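Local coordinates for protein EvdMO1 (Micromonospora carbonacea, PDB 5T39) that probably methylates a sugar-containing intermediate of everninomicin biosynthesis, using S-adenosylmethionine, through the methyltransferase domain of a fused methyltransferase-oxidase, at residues Leu85-Leu91 with Arg113-Met118; Arg107-Arg113 with Pro204-Leu209; Arg78-Ala84 with Thr99-Glu105; Arg65-Phe69 with Ile173-Thr177. All coordinates share one frame; numbering follows the deposited sequence.

Contact 1 of 4, residues Leu85-Leu91 with Arg113-Met118; sequences LEGADTL and RAEFVM. With SAH (S-adenosyl-L-homocysteine), chain B.
Gly-87 and Ala-114 mark the tight side of this contact, where the loop ahead of helix 88-94 lies almost directly on helix 108-121. Glu-86 O is 3.5 Å from Ala-114 CA in a CA-H...O contact and equally close to Val-117 CG2, so the helix surface reaches the loop backbone itself. Met-118 fills the next notch: its chain bends at chi2 (-49°), placing CE 3.3 Å from Gly-87 O and 3.8 Å from Thr-90 CB. A side chain on Gly-87 would run into that methyl group. Packing is looser along the partly exposed Leu-91, whose CD2 meets Val-117 CG1 at 4.2 Å. Beside the tight patch, the extended Glu-86 side chain crosses that of Arg-113 with carboxylate and guanidinium planes 80° apart; the salt bridge from NH1 of Arg-113 to OE2 of Glu-86 (2.9 Å) is weak as a hydrogen bond, its angle being poor. NH2 of Arg-113 is held by Gln-205 OE1. The Glu-86 carboxylate also accepts the backbone N-H groups of Val-38 and Asn-39. With an alanine here, those two amides would probably lose their acceptors and Arg-113 its carboxylate mate. Leu-85 turns to the other side, its CB 3.4 Å from O3' of SAH. Lying between SAH and helix 108-121, the loop is the glycine-rich turn after the first core strand that is characteristic of Rossmann-like, SAM-dependent methyltransferases.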
# COMPACT_ATOMS: atom_id res chain seq x y z
N LEU A 85 -2.30 2.19 5.73
CA LEU A 85 -3.66 2.58 6.12
C LEU A 85 -3.99 2.12 7.54
O LEU A 85 -3.37 2.61 8.49
CB LEU A 85 -4.69 2.17 5.05
CG LEU A 85 -6.14 2.61 5.24
CD1 LEU A 85 -6.24 4.05 5.68
CD2 LEU A 85 -6.93 2.36 3.96
N GLU A 86 -4.92 1.17 7.70
CA GLU A 86 -5.37 0.68 9.00
C GLU A 86 -4.84 -0.72 9.28
O GLU A 86 -5.32 -1.40 10.20
CB GLU A 86 -6.89 0.75 9.08
CG GLU A 86 -7.36 2.19 9.02
CD GLU A 86 -8.85 2.40 8.81
OE1 GLU A 86 -9.58 1.50 8.38
OE2 GLU A 86 -9.29 3.54 9.07
N GLY A 87 -3.83 -1.14 8.54
CA GLY A 87 -3.12 -2.38 8.80
C GLY A 87 -3.77 -3.65 8.31
O GLY A 87 -3.31 -4.73 8.68
N ALA A 88 -4.81 -3.58 7.48
CA ALA A 88 -5.51 -4.80 7.10
C ALA A 88 -4.62 -5.73 6.27
O ALA A 88 -4.59 -6.95 6.51
CB ALA A 88 -6.79 -4.46 6.34
N ASP A 89 -3.91 -5.18 5.27
CA ASP A 89 -2.99 -6.02 4.50
C ASP A 89 -1.80 -6.44 5.35
O ASP A 89 -1.30 -7.56 5.23
CB ASP A 89 -2.48 -5.30 3.25
CG ASP A 89 -3.52 -5.16 2.16
OD1 ASP A 89 -4.51 -5.93 2.14
OD2 ASP A 89 -3.31 -4.28 1.29
N THR A 90 -1.33 -5.54 6.22
CA THR A 90 -0.19 -5.84 7.08
C THR A 90 -0.50 -7.06 7.93
O THR A 90 0.31 -8.00 8.03
CB THR A 90 0.07 -4.64 8.01
OG1 THR A 90 -0.35 -3.41 7.42
CG2 THR A 90 1.54 -4.59 8.39
N LEU A 91 -1.68 -7.08 8.53
CA LEU A 91 -2.10 -8.20 9.36
C LEU A 91 -2.20 -9.49 8.54
O LEU A 91 -1.74 -10.55 8.96
CB LEU A 91 -3.44 -7.85 10.00
CG LEU A 91 -4.01 -8.87 10.98
CD1 LEU A 91 -3.09 -9.01 12.17
CD2 LEU A 91 -5.38 -8.42 11.39
N ARG A 113 -4.65 3.89 14.07
CA ARG A 113 -5.58 2.78 13.87
C ARG A 113 -4.86 1.47 13.63
O ARG A 113 -5.18 0.44 14.23
CB ARG A 113 -6.70 3.05 12.88
CG ARG A 113 -7.38 4.35 13.08
CD ARG A 113 -8.73 4.43 12.36
NE ARG A 113 -9.01 5.83 12.18
CZ ARG A 113 -8.63 6.57 11.14
NH1 ARG A 113 -8.11 6.00 10.06
NH2 ARG A 113 -8.81 7.87 11.17
N ALA A 114 -3.90 1.49 12.71
CA ALA A 114 -3.14 0.29 12.39
C ALA A 114 -2.41 -0.24 13.62
O ALA A 114 -2.37 -1.46 13.84
CB ALA A 114 -2.15 0.59 11.26
N GLU A 115 -1.83 0.64 14.43
CA GLU A 115 -1.13 0.19 15.64
C GLU A 115 -2.10 -0.48 16.61
O GLU A 115 -1.77 -1.50 17.22
CB GLU A 115 -0.45 1.38 16.32
CG GLU A 115 0.77 1.90 15.57
CD GLU A 115 1.35 3.17 16.14
OE1 GLU A 115 0.59 4.05 16.60
OE2 GLU A 115 2.59 3.31 16.13
N PHE A 116 -3.30 0.07 16.75
CA PHE A 116 -4.33 -0.55 17.59
C PHE A 116 -4.69 -1.93 17.06
O PHE A 116 -4.77 -2.90 17.82
CB PHE A 116 -5.53 0.39 17.62
CG PHE A 116 -6.80 -0.21 18.17
CD1 PHE A 116 -6.92 -0.55 19.50
CD2 PHE A 116 -7.89 -0.38 17.34
CE1 PHE A 116 -8.12 -1.05 20.00
CE2 PHE A 116 -9.08 -0.87 17.82
CZ PHE A 116 -9.20 -1.21 19.14
N VAL A 117 -4.89 -2.05 15.74
CA VAL A 117 -5.21 -3.34 15.15
C VAL A 117 -4.14 -4.37 15.49
O VAL A 117 -4.44 -5.51 15.88
CB VAL A 117 -5.42 -3.19 13.63
CG1 VAL A 117 -5.50 -4.54 12.92
CG2 VAL A 117 -6.66 -2.35 13.34
N MET A 118 -2.87 -4.00 15.35
CA MET A 118 -1.80 -4.95 15.62
C MET A 118 -1.79 -5.36 17.09
O MET A 118 -1.48 -6.51 17.42
CB MET A 118 -0.43 -4.41 15.25
CG MET A 118 -0.28 -4.06 13.80
SD MET A 118 -0.81 -5.34 12.63
CE MET A 118 -1.59 -4.24 11.44
N SAH B . -2.52 0.10 0.71
CA SAH B . -3.90 0.15 1.17
CB SAH B . -4.38 1.58 1.39
CG SAH B . -4.37 2.43 0.12
SD SAH B . -5.06 4.08 0.41
C SAH B . -4.81 -0.53 0.17
O SAH B . -6.00 -0.71 0.43
OXT SAH B . -4.34 -0.89 -0.91
C5' SAH B . -3.50 5.02 0.43
C4' SAH B . -2.73 4.94 1.74
O4' SAH B . -1.43 5.48 1.51
C3' SAH B . -3.37 5.74 2.87
O3' SAH B . -3.24 5.11 4.12
C2' SAH B . -2.59 7.04 2.80
O2' SAH B . -2.58 7.84 3.97
C1' SAH B . -1.20 6.53 2.42
N9 SAH B . -0.34 7.52 1.77
C8 SAH B . -0.69 8.42 0.79
N7 SAH B . 0.38 9.14 0.42
C5 SAH B . 1.42 8.70 1.18
C6 SAH B . 2.76 9.09 1.25
N6 SAH B . 3.29 10.06 0.52
N1 SAH B . 3.57 8.43 2.13
C2 SAH B . 3.07 7.44 2.92
N3 SAH B . 1.76 7.04 2.91
C4 SAH B . 0.98 7.69 2.02

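Contact 2 of 4, residues Arg107-Arg113 with Pro204-Leu209; sequences REENLRR and PQARGL. With SAH (S-adenosyl-L-homocysteine), chain B.
Arg-107 reaches across to the 204-209 loop, which closes over the ribose and adenine of SAH from outside the Rossmann-like core. The Arg-107 chain is extended from CG to NE, and NE gives a bond of 3.0 Å to Arg-207 O that lies in the guanidinium plane. NH2 adds weak bonds to the carbonyls of Arg-207 and Gly-208. Pro-204 O sits above one guanidinium face and Leu-209 CD2 over the rim of the other, while CD of Arg-107 rests 3.3 Å from O2' of the ligand. One helical turn on, Asn-110 carries the centre: ND2 donates to Gln-205 O at 2.8 Å, nearly straight (166°) and in the planes of both groups. It also bonds to Glu-105 OE1 and, weakly, to SAH O3'. Arg-113 comes last, its guanidinium lying under Glu-109 O and turned 81° against the Gln-205 amide, whose NE2 is held by Pro-36 O. NH2 of Arg-113 meets an in-plane lone pair of Gln-205 OE1 at 2.7 Å, and its NH1 donates to Asn-110 OD1. A single water donates to Asn-110 OD1 at 3.0 Å and to Gln-205 OE1 at 2.6 Å, bridging the two amide oxygens.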
# COMPACT_ATOMS: atom_id res chain seq x y z
N ARG A 107 -0.11 9.10 7.18
CA ARG A 107 -1.06 9.88 7.96
C ARG A 107 -1.10 9.33 9.38
O ARG A 107 -1.40 8.16 9.60
CB ARG A 107 -2.44 9.83 7.31
CG ARG A 107 -2.50 10.63 6.03
CD ARG A 107 -3.84 10.55 5.31
NE ARG A 107 -3.80 11.41 4.13
CZ ARG A 107 -3.93 12.73 4.14
NH1 ARG A 107 -4.21 13.37 5.27
NH2 ARG A 107 -3.79 13.40 3.01
N GLU A 108 -0.79 10.19 10.34
CA GLU A 108 -0.70 9.74 11.73
C GLU A 108 -2.01 9.14 12.21
O GLU A 108 -2.00 8.16 12.95
CB GLU A 108 -0.27 10.90 12.63
CG GLU A 108 -0.10 10.49 14.08
CD GLU A 108 0.44 11.62 14.92
OE1 GLU A 108 -0.01 12.77 14.73
OE2 GLU A 108 1.32 11.36 15.77
N GLU A 109 -3.15 9.70 11.81
CA GLU A 109 -4.43 9.18 12.27
C GLU A 109 -4.65 7.76 11.78
O GLU A 109 -5.20 6.92 12.51
CB GLU A 109 -5.56 10.09 11.80
CG GLU A 109 -5.52 11.49 12.41
CD GLU A 109 -4.70 12.50 11.59
OE1 GLU A 109 -3.94 12.11 10.67
OE2 GLU A 109 -4.85 13.71 11.86
N ASN A 110 -4.23 7.45 10.55
CA ASN A 110 -4.35 6.09 10.03
C ASN A 110 -3.41 5.17 10.79
O ASN A 110 -3.80 4.07 11.22
CB ASN A 110 -4.01 6.05 8.55
CG ASN A 110 -5.02 6.77 7.67
OD1 ASN A 110 -6.11 7.13 8.11
ND2 ASN A 110 -4.65 6.97 6.42
N LEU A 111 -2.17 5.61 10.97
CA LEU A 111 -1.17 4.82 11.68
C LEU A 111 -1.65 4.41 13.06
O LEU A 111 -1.44 3.27 13.49
CB LEU A 111 0.13 5.61 11.77
CG LEU A 111 1.24 5.04 12.64
CD1 LEU A 111 1.68 3.72 12.11
CD2 LEU A 111 2.38 6.01 12.71
N ARG A 112 -2.28 5.34 13.79
CA ARG A 112 -2.76 5.00 15.13
C ARG A 112 -3.79 3.89 15.09
O ARG A 112 -3.82 3.03 15.98
CB ARG A 112 -3.34 6.23 15.82
CG ARG A 112 -2.34 7.33 16.12
CD ARG A 112 -1.06 6.85 16.79
NE ARG A 112 -0.09 7.94 16.83
CZ ARG A 112 1.23 7.79 16.72
NH1 ARG A 112 1.76 6.59 16.56
NH2 ARG A 112 2.02 8.86 16.76
N ARG A 113 -4.65 3.89 14.07
CA ARG A 113 -5.58 2.78 13.87
C ARG A 113 -4.86 1.47 13.63
O ARG A 113 -5.18 0.44 14.23
CB ARG A 113 -6.70 3.05 12.88
CG ARG A 113 -7.38 4.35 13.08
CD ARG A 113 -8.73 4.43 12.36
NE ARG A 113 -9.01 5.83 12.18
CZ ARG A 113 -8.63 6.57 11.14
NH1 ARG A 113 -8.11 6.00 10.06
NH2 ARG A 113 -8.81 7.87 11.17
N PRO A 204 -10.94 11.11 1.94
CA PRO A 204 -9.91 12.06 2.38
C PRO A 204 -8.74 11.39 3.10
O PRO A 204 -7.61 11.86 2.98
CB PRO A 204 -10.68 13.02 3.30
CG PRO A 204 -12.09 12.90 2.86
CD PRO A 204 -12.27 11.47 2.47
N GLN A 205 -8.99 10.31 3.84
CA GLN A 205 -7.93 9.69 4.61
C GLN A 205 -7.05 8.77 3.77
O GLN A 205 -6.11 8.19 4.30
CB GLN A 205 -8.52 8.96 5.82
CG GLN A 205 -9.32 9.88 6.74
CD GLN A 205 -9.54 9.28 8.11
OE1 GLN A 205 -8.67 9.37 8.96
NE2 GLN A 205 -10.69 8.64 8.32
N ALA A 206 -7.33 8.65 2.47
CA ALA A 206 -6.48 7.91 1.54
C ALA A 206 -5.62 8.84 0.70
O ALA A 206 -4.79 8.36 -0.08
CB ALA A 206 -7.33 7.04 0.62
N ARG A 207 -5.80 10.14 0.82
CA ARG A 207 -5.14 11.07 -0.06
C ARG A 207 -3.64 11.11 0.19
O ARG A 207 -3.15 10.83 1.29
CB ARG A 207 -5.71 12.47 0.12
CG ARG A 207 -7.07 12.59 -0.50
CD ARG A 207 -7.72 13.92 -0.29
NE ARG A 207 -9.08 13.84 -0.81
CZ ARG A 207 -10.07 14.64 -0.44
NH1 ARG A 207 -9.87 15.61 0.44
NH2 ARG A 207 -11.27 14.45 -0.96
N GLY A 208 -2.92 11.47 -0.85
CA GLY A 208 -1.51 11.74 -0.77
C GLY A 208 -1.21 12.95 0.09
O GLY A 208 -2.12 13.66 0.56
N LEU A 209 0.08 13.19 0.29
CA LEU A 209 0.56 14.23 1.18
C LEU A 209 0.94 15.50 0.44
O LEU A 209 1.30 16.49 1.09
CB LEU A 209 1.73 13.71 2.01
CG LEU A 209 1.40 12.50 2.87
CD1 LEU A 209 2.63 12.09 3.65
CD2 LEU A 209 0.24 12.75 3.81
N SAH B . -2.52 0.10 0.71
CA SAH B . -3.90 0.15 1.17
CB SAH B . -4.38 1.58 1.39
CG SAH B . -4.37 2.43 0.12
SD SAH B . -5.06 4.08 0.41
C SAH B . -4.81 -0.53 0.17
O SAH B . -6.00 -0.71 0.43
OXT SAH B . -4.34 -0.89 -0.91
C5' SAH B . -3.50 5.02 0.43
C4' SAH B . -2.73 4.94 1.74
O4' SAH B . -1.43 5.48 1.51
C3' SAH B . -3.37 5.74 2.87
O3' SAH B . -3.24 5.11 4.12
C2' SAH B . -2.59 7.04 2.80
O2' SAH B . -2.58 7.84 3.97
C1' SAH B . -1.20 6.53 2.42
N9 SAH B . -0.34 7.52 1.77
C8 SAH B . -0.69 8.42 0.79
N7 SAH B . 0.38 9.14 0.42
C5 SAH B . 1.42 8.70 1.18
C6 SAH B . 2.76 9.09 1.25
N6 SAH B . 3.29 10.06 0.52
N1 SAH B . 3.57 8.43 2.13
C2 SAH B . 3.07 7.44 2.92
N3 SAH B . 1.76 7.04 2.91
C4 SAH B . 0.98 7.69 2.02
O HOH W 1 -6.27 10.11 8.20

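Contact 3 of 4, residues Arg78-Ala84 with Thr99-Glu105; sequences RILELGA and TSILGLE. With SAH (S-adenosyl-L-homocysteine), chain B.
Ile-79 lies beside Ile-101 on neighbouring parallel strands, the two ends of a beta-alpha-beta crossover through helix 88-94 in the Rossmann-like methyltransferase sheet. The strand directions differ by only 17°, and backbone bonds alternate from Ile-79 N to Ser-100 O up to Leu-104 N to Glu-81 O. On the face of Ile-79, its CD1 is wedged against Thr-99 CG2 at 3.5 Å, tighter than usual, and touches Ile-101 CD1 at 3.6 Å; Phe-69 and Tyr-70 of helix 62-72 pack onto this ridge. Further along that face the relief drops at Gly-103. With no side chain there, Ala-84 CB and the Glu-81 carboxylate can come close; a CB would crowd both. Glu-81 OE2 is engaged by Thr-90 OG1 of helix 88-94. The other face is a leucine surface. Leu-80 has CG anti to its N (chi1 177°), which swings CD1 towards the second strand, where it sits 4.0 Å from both Leu-102 CD2 and Leu-104 CD1. Leu-82 runs alongside Leu-104, its CD2 3.9 Å from Leu-104 CD1. Beyond the strand end the chain turns at Gly-83, where phi is positive and a CB would run into O4' of the SAH ribose; Leu-104 O follows the turn, taking a weak bond from Gly-83 N and a better one from Ala-84 N. Glu-105 then grips the ribose with both oxygens, OE1 receiving SAH O2' and OE2 receiving SAH O3', each at 2.7 Å.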
# COMPACT_ATOMS: atom_id res chain seq x y z
N ARG A 78 10.89 -11.13 4.76
CA ARG A 78 10.97 -9.74 5.21
C ARG A 78 10.30 -8.89 4.13
O ARG A 78 10.81 -8.86 3.01
CB ARG A 78 12.45 -9.38 5.36
CG ARG A 78 12.77 -7.96 5.80
CD ARG A 78 12.45 -7.71 7.24
NE ARG A 78 12.66 -6.31 7.60
CZ ARG A 78 12.03 -5.71 8.60
NH1 ARG A 78 11.16 -6.40 9.32
NH2 ARG A 78 12.24 -4.43 8.87
N ILE A 79 9.19 -8.23 4.46
CA ILE A 79 8.35 -7.53 3.50
C ILE A 79 8.23 -6.08 3.91
O ILE A 79 8.08 -5.77 5.09
CB ILE A 79 6.95 -8.18 3.47
CG1 ILE A 79 7.02 -9.64 3.02
CG2 ILE A 79 6.00 -7.41 2.54
CD1 ILE A 79 5.72 -10.39 3.19
N LEU A 80 8.22 -5.19 2.91
CA LEU A 80 7.95 -3.78 3.10
C LEU A 80 6.59 -3.48 2.49
O LEU A 80 6.38 -3.77 1.30
CB LEU A 80 9.02 -2.93 2.41
CG LEU A 80 8.83 -1.42 2.45
CD1 LEU A 80 8.86 -0.91 3.89
CD2 LEU A 80 9.90 -0.74 1.62
N GLU A 81 5.68 -2.90 3.27
CA GLU A 81 4.37 -2.50 2.77
C GLU A 81 4.29 -0.98 2.79
O GLU A 81 4.57 -0.34 3.82
CB GLU A 81 3.25 -3.08 3.63
CG GLU A 81 1.88 -2.57 3.20
CD GLU A 81 0.81 -2.87 4.18
OE1 GLU A 81 -0.37 -2.64 3.82
OE2 GLU A 81 1.13 -3.30 5.30
N LEU A 82 3.91 -0.39 1.66
CA LEU A 82 3.83 1.06 1.53
C LEU A 82 2.38 1.53 1.55
O LEU A 82 1.56 1.06 0.77
CB LEU A 82 4.49 1.49 0.21
CG LEU A 82 5.94 1.03 0.06
CD1 LEU A 82 6.48 1.49 -1.27
CD2 LEU A 82 6.82 1.53 1.19
N GLY A 83 2.07 2.48 2.42
CA GLY A 83 0.71 2.97 2.54
C GLY A 83 -0.21 2.02 3.28
O GLY A 83 -1.25 1.61 2.76
N ALA A 84 0.17 1.67 4.52
CA ALA A 84 -0.49 0.59 5.25
C ALA A 84 -1.89 0.92 5.74
O ALA A 84 -2.61 -0.01 6.14
CB ALA A 84 0.40 0.18 6.41
N THR A 99 7.66 -14.66 8.78
CA THR A 99 7.75 -13.47 7.94
C THR A 99 7.51 -12.22 8.78
O THR A 99 6.51 -12.14 9.49
CB THR A 99 6.78 -13.50 6.71
OG1 THR A 99 7.06 -14.63 5.87
CG2 THR A 99 6.90 -12.23 5.87
N SER A 100 8.40 -11.23 8.66
CA SER A 100 8.30 -9.96 9.37
C SER A 100 7.94 -8.89 8.36
O SER A 100 8.38 -8.93 7.21
CB SER A 100 9.63 -9.57 10.05
OG SER A 100 10.65 -9.28 9.11
N ILE A 101 7.12 -7.93 8.79
CA ILE A 101 6.59 -6.89 7.92
C ILE A 101 6.94 -5.54 8.51
O ILE A 101 6.74 -5.32 9.71
CB ILE A 101 5.06 -6.98 7.80
CG1 ILE A 101 4.56 -8.43 7.73
CG2 ILE A 101 4.58 -6.09 6.64
CD1 ILE A 101 5.04 -9.16 6.54
N LEU A 102 7.41 -4.62 7.67
CA LEU A 102 7.51 -3.21 8.01
C LEU A 102 6.46 -2.49 7.18
O LEU A 102 6.53 -2.53 5.95
CB LEU A 102 8.90 -2.66 7.70
CG LEU A 102 9.06 -1.15 7.92
CD1 LEU A 102 8.80 -0.72 9.36
CD2 LEU A 102 10.46 -0.71 7.51
N GLY A 103 5.49 -1.87 7.84
CA GLY A 103 4.46 -1.10 7.17
C GLY A 103 4.68 0.39 7.39
O GLY A 103 4.84 0.83 8.53
N LEU A 104 4.70 1.14 6.30
CA LEU A 104 4.88 2.58 6.34
C LEU A 104 3.56 3.26 6.03
O LEU A 104 2.84 2.86 5.11
CB LEU A 104 5.93 3.02 5.32
CG LEU A 104 7.31 2.38 5.49
CD1 LEU A 104 8.26 2.96 4.47
CD2 LEU A 104 7.85 2.54 6.91
N GLU A 105 3.25 4.32 6.78
CA GLU A 105 2.00 5.03 6.61
C GLU A 105 2.24 6.51 6.81
O GLU A 105 2.90 6.92 7.76
CB GLU A 105 0.95 4.49 7.58
CG GLU A 105 -0.34 5.31 7.65
CD GLU A 105 -0.96 5.61 6.32
OE1 GLU A 105 -1.52 6.73 6.17
OE2 GLU A 105 -0.91 4.74 5.40
N SAH B . -2.52 0.10 0.71
CA SAH B . -3.90 0.15 1.17
CB SAH B . -4.38 1.58 1.39
CG SAH B . -4.37 2.43 0.12
SD SAH B . -5.06 4.08 0.41
C SAH B . -4.81 -0.53 0.17
O SAH B . -6.00 -0.71 0.43
OXT SAH B . -4.34 -0.89 -0.91
C5' SAH B . -3.50 5.02 0.43
C4' SAH B . -2.73 4.94 1.74
O4' SAH B . -1.43 5.48 1.51
C3' SAH B . -3.37 5.74 2.87
O3' SAH B . -3.24 5.11 4.12
C2' SAH B . -2.59 7.04 2.80
O2' SAH B . -2.58 7.84 3.97
C1' SAH B . -1.20 6.53 2.42
N9 SAH B . -0.34 7.52 1.77
C8 SAH B . -0.69 8.42 0.79
N7 SAH B . 0.38 9.14 0.42
C5 SAH B . 1.42 8.70 1.18
C6 SAH B . 2.76 9.09 1.25
N6 SAH B . 3.29 10.06 0.52
N1 SAH B . 3.57 8.43 2.13
C2 SAH B . 3.07 7.44 2.92
N3 SAH B . 1.76 7.04 2.91
C4 SAH B . 0.98 7.69 2.02
O HOH W 2 9.07 -5.92 11.22

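Contact 4 of 4, residues Arg65-Phe69 with Ile173-Thr177; sequences RARAF and IYLST. With SAH (S-adenosyl-L-homocysteine), chain B.
Tyr-174 projects from strand 172-180 onto helix 62-72, and its side chain meets that helix from root to tip. CB comes to the edge of the Phe-69 ring, 3.5 Å from CD1 of Phe-69. CG follows at 3.9 Å from the same CD1 atom. With CG anti to the backbone N (chi1 -176°), the ring runs on along the helix: Tyr-174 CD1 lies 3.9 Å from Phe-69 CA, and CE1 is 4.0 Å from Ala-68 CB. On the other ring branch, CE2 approaches Arg-65 CG at 4.3 Å. At the tip OH touches Ala-68 CB at 3.6 Å. The two aromatic rings are inclined at 52° and meet obliquely, without stacking. A serine in its place would probably open a gap beneath Phe-69 and Ala-68 and leave the Arg-65 chain freer to move. Arg-65 itself bends at chi3, bringing NH1 within 3.0 Å of SAH OXT, while the same nitrogen makes a salt bridge with Asp-89. Its NH2 reaches Ser-176 OG through a water 2.9 Å from NH2, so the strand probably helps to position the guanidinium. Placed between Asp-89 and the ligand's carboxylate, the guanidinium probably offsets the repulsion between the two anions. Such a helix, packed obliquely against the sheet, running roughly counter to strand 172-180 and delivering a basic side chain to the amino-acid end of SAH, belongs to the ligand pocket of this Rossmann-like methyltransferase.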
# COMPACT_ATOMS: atom_id res chain seq x y z
N ARG A 65 -5.44 -10.94 -1.17
CA ARG A 65 -4.25 -10.23 -1.62
C ARG A 65 -2.98 -10.89 -1.09
O ARG A 65 -2.00 -11.04 -1.81
CB ARG A 65 -4.33 -8.76 -1.20
CG ARG A 65 -3.10 -7.95 -1.56
CD ARG A 65 -3.31 -6.47 -1.28
NE ARG A 65 -4.14 -5.88 -2.32
CZ ARG A 65 -4.62 -4.64 -2.27
NH1 ARG A 65 -4.39 -3.89 -1.20
NH2 ARG A 65 -5.33 -4.16 -3.28
N ALA A 66 -2.99 -11.25 0.19
CA ALA A 66 -1.82 -11.92 0.76
C ALA A 66 -1.54 -13.23 0.06
O ALA A 66 -0.38 -13.57 -0.20
CB ALA A 66 -2.02 -12.13 2.26
N ARG A 67 -2.59 -13.99 -0.28
CA ARG A 67 -2.40 -15.23 -1.01
C ARG A 67 -1.71 -14.97 -2.34
O ARG A 67 -0.76 -15.67 -2.72
CB ARG A 67 -3.74 -15.93 -1.22
CG ARG A 67 -3.70 -17.22 -2.08
CD ARG A 67 -5.07 -17.54 -2.70
NE ARG A 67 -5.69 -16.33 -3.23
CZ ARG A 67 -5.34 -15.73 -4.37
NH1 ARG A 67 -4.38 -16.23 -5.13
NH2 ARG A 67 -5.97 -14.62 -4.74
N ALA A 68 -2.18 -13.97 -3.08
CA ALA A 68 -1.56 -13.66 -4.36
C ALA A 68 -0.13 -13.19 -4.18
O ALA A 68 0.76 -13.54 -4.97
CB ALA A 68 -2.39 -12.62 -5.12
N PHE A 69 0.12 -12.39 -3.14
CA PHE A 69 1.46 -11.89 -2.88
C PHE A 69 2.43 -13.04 -2.63
O PHE A 69 3.53 -13.07 -3.19
CB PHE A 69 1.41 -10.95 -1.67
CG PHE A 69 2.71 -10.29 -1.35
CD1 PHE A 69 3.04 -9.07 -1.93
CD2 PHE A 69 3.59 -10.86 -0.46
CE1 PHE A 69 4.22 -8.45 -1.64
CE2 PHE A 69 4.77 -10.23 -0.16
CZ PHE A 69 5.08 -9.02 -0.75
N ILE A 173 8.27 -6.43 -6.52
CA ILE A 173 7.19 -5.52 -6.16
C ILE A 173 5.86 -6.14 -6.58
O ILE A 173 5.73 -6.68 -7.68
CB ILE A 173 7.39 -4.12 -6.76
CG1 ILE A 173 6.36 -3.12 -6.20
CG2 ILE A 173 7.38 -4.15 -8.29
CD1 ILE A 173 6.63 -1.69 -6.59
N TYR A 174 4.87 -6.04 -5.70
CA TYR A 174 3.48 -6.34 -6.01
C TYR A 174 2.80 -4.99 -6.08
O TYR A 174 2.67 -4.31 -5.06
CB TYR A 174 2.88 -7.23 -4.94
CG TYR A 174 1.46 -7.70 -5.18
CD1 TYR A 174 1.20 -9.00 -5.56
CD2 TYR A 174 0.39 -6.84 -5.01
CE1 TYR A 174 -0.09 -9.44 -5.76
CE2 TYR A 174 -0.91 -7.27 -5.20
CZ TYR A 174 -1.13 -8.58 -5.57
OH TYR A 174 -2.41 -9.05 -5.77
N LEU A 175 2.44 -4.56 -7.28
CA LEU A 175 1.96 -3.21 -7.54
C LEU A 175 0.50 -3.27 -7.98
O LEU A 175 0.19 -3.88 -9.00
CB LEU A 175 2.81 -2.57 -8.64
CG LEU A 175 2.36 -1.18 -9.08
CD1 LEU A 175 2.57 -0.18 -7.96
CD2 LEU A 175 3.10 -0.76 -10.34
N SER A 176 -0.37 -2.60 -7.24
CA SER A 176 -1.77 -2.45 -7.63
C SER A 176 -2.02 -0.96 -7.75
O SER A 176 -1.80 -0.22 -6.78
CB SER A 176 -2.67 -3.08 -6.58
OG SER A 176 -4.04 -2.92 -6.91
N THR A 177 -2.42 -0.51 -8.94
CA THR A 177 -2.54 0.92 -9.18
C THR A 177 -3.55 1.19 -10.29
O THR A 177 -3.82 0.34 -11.14
CB THR A 177 -1.18 1.53 -9.56
OG1 THR A 177 -1.28 2.96 -9.59
CG2 THR A 177 -0.65 1.00 -10.88
N SAH B . -2.52 0.10 0.71
CA SAH B . -3.90 0.15 1.17
CB SAH B . -4.38 1.58 1.39
CG SAH B . -4.37 2.43 0.12
SD SAH B . -5.06 4.08 0.41
C SAH B . -4.81 -0.53 0.17
O SAH B . -6.00 -0.71 0.43
OXT SAH B . -4.34 -0.89 -0.91
C5' SAH B . -3.50 5.02 0.43
C4' SAH B . -2.73 4.94 1.74
O4' SAH B . -1.43 5.48 1.51
C3' SAH B . -3.37 5.74 2.87
O3' SAH B . -3.24 5.11 4.12
C2' SAH B . -2.59 7.04 2.80
O2' SAH B . -2.58 7.84 3.97
C1' SAH B . -1.20 6.53 2.42
N9 SAH B . -0.34 7.52 1.77
C8 SAH B . -0.69 8.42 0.79
N7 SAH B . 0.38 9.14 0.42
C5 SAH B . 1.42 8.70 1.18
C6 SAH B . 2.76 9.09 1.25
N6 SAH B . 3.29 10.06 0.52
N1 SAH B . 3.57 8.43 2.13
C2 SAH B . 3.07 7.44 2.92
N3 SAH B . 1.76 7.04 2.91
C4 SAH B . 0.98 7.69 2.02
O HOH W 3 -5.54 -5.09 -6.05

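How the contacts relate
Contact 4 spans the longest range, from helix 62-72 to strand 172-180, and contacts 1 and 3 both fall between its segments. Contact 3 pairs two strands of the seven-stranded sheet that contact 4 also reaches, their centres about 12 Å apart. Contact 1 lies about 10 Å from contact 3, joined to it by Thr-90 with Glu-81 and Leu-85 with Glu-105. Contacts 1 and 2 share Arg-113 and helix 108-121, while contact 2 adds the later loop 204-209. Contacts 2 and 4 do not touch, with centres about 21 Å apart, yet all four meet SAH: contact 4 at its carboxylate, contact 2 at ribose and adenine, so distant parts of the chain converge on one pocket.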